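Local atomic coordinates of alternansucrase (Leuconostoc mesenteroides, PDB entry 6HVG), a protein that belongs to glycoside hydrolase family 70, combining cell-wall-binding-type repeats with a calcium-binding, TIM-barrel-type catalytic domain. Residues A[620-623]-A[624-627]. Sequence-based numbering, arbitrary orientation.
With CA (calcium ion), chain C.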
# COMPACT_ATOMS: atom_id res chain seq x y z
N VAL A 620 -19.26 9.96 0.60
CA VAL A 620 -19.15 8.58 1.07
C VAL A 620 -17.73 8.13 0.82
O VAL A 620 -17.32 7.92 -0.33
CB VAL A 620 -20.16 7.66 0.34
CG1 VAL A 620 -20.15 6.26 0.95
CG2 VAL A 620 -21.57 8.24 0.42
N ASP A 621 -16.97 7.99 1.91
CA ASP A 621 -15.57 7.55 1.86
C ASP A 621 -15.51 6.05 1.57
O ASP A 621 -16.27 5.27 2.13
CB ASP A 621 -14.91 7.85 3.21
CG ASP A 621 -13.46 7.36 3.30
OD1 ASP A 621 -12.55 7.98 2.66
OD2 ASP A 621 -13.22 6.37 4.05
N ALA A 622 -14.60 5.65 0.68
CA ALA A 622 -14.19 4.26 0.50
C ALA A 622 -15.33 3.36 0.07
O ALA A 622 -15.57 2.31 0.66
CB ALA A 622 -13.57 3.74 1.79
N VAL A 623 -16.05 3.79 -0.96
CA VAL A 623 -17.25 3.09 -1.43
C VAL A 623 -16.98 1.63 -1.77
O VAL A 623 -17.77 0.75 -1.43
CB VAL A 623 -17.83 3.82 -2.65
CG1 VAL A 623 -18.93 3.01 -3.35
CG2 VAL A 623 -18.39 5.18 -2.24
N ASP A 624 -15.88 1.37 -2.47
CA ASP A 624 -15.56 0.04 -2.93
C ASP A 624 -15.04 -0.89 -1.83
O ASP A 624 -14.89 -2.09 -2.05
CB ASP A 624 -14.59 0.13 -4.09
CG ASP A 624 -15.21 0.79 -5.34
OD1 ASP A 624 -16.46 0.81 -5.45
OD2 ASP A 624 -14.44 1.25 -6.22
N ASN A 625 -14.78 -0.35 -0.64
CA ASN A 625 -14.25 -1.12 0.48
C ASN A 625 -15.29 -1.45 1.57
O ASN A 625 -14.91 -1.89 2.66
CB ASN A 625 -13.12 -0.34 1.11
CG ASN A 625 -12.22 0.27 0.09
OD1 ASN A 625 -12.47 1.39 -0.36
ND2 ASN A 625 -11.14 -0.42 -0.24
N VAL A 626 -16.57 -1.24 1.27
CA VAL A 626 -17.68 -1.47 2.19
C VAL A 626 -18.87 -2.10 1.46
O VAL A 626 -18.84 -2.30 0.25
CB VAL A 626 -18.15 -0.17 2.86
CG1 VAL A 626 -16.99 0.51 3.58
CG2 VAL A 626 -18.81 0.78 1.86
N ASP A 627 -19.90 -2.46 2.23
CA ASP A 627 -21.13 -3.06 1.69
C ASP A 627 -21.98 -1.99 1.01
O ASP A 627 -22.37 -0.99 1.63
CB ASP A 627 -21.94 -3.76 2.80
CG ASP A 627 -23.05 -4.66 2.26
OD1 ASP A 627 -23.84 -4.23 1.39
OD2 ASP A 627 -23.16 -5.79 2.73
CA CA C . -14.41 -2.76 4.72
O HOH W 1 -16.04 -1.84 6.18
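Ala622 and Asn625 close a tight turn in one continuous run of chain: Asn625 N donates to Ala622 O at 3.1 Å. Between them Val623 and Asp624 form a single 3-10 turn, entered from Ala622, whose backbone has the left-handed helical conformation (phi 62°, psi 50°). The Asn625 side chain folds back over this turn: with CG anti to its own carbonyl carbon (chi1 -43°), the amide lies against the methyl of Ala622, OD1 to CB 3.4 Å, while ND2 is hydrogen-bonded to Ser574 O. The two branches of Val626 lie against the turn's carbonyl oxygens, CG1 3.7 Å from Ala622 O and CG2 3.5 Å from Val623 O. Val623 CG1, anti to the backbone N, passes obliquely across the Asp624 side chain, 3.9 Å from OD1; the other oxygen, OD2, accepts from Asn662 N. Asn625 gives its backbone oxygen, not its amide, to the calcium ion (O to metal 2.3 Å), whose shell also holds a water, Glu575, Asp581 and Asp1159. The turn, which holds Asn625 by its N-H, probably helps to orient this carbonyl toward the metal. The turn follows parallel barrel strand 617-620; Val620 at the end of that strand and Val623 in the turn both pack on Leu658 of strand 657-658, and Val620 also touches Trp1156 of strand 1151-1156; beyond the turn, Asp627 OD1 caps Asp629 N as the chain enters helix 629-642.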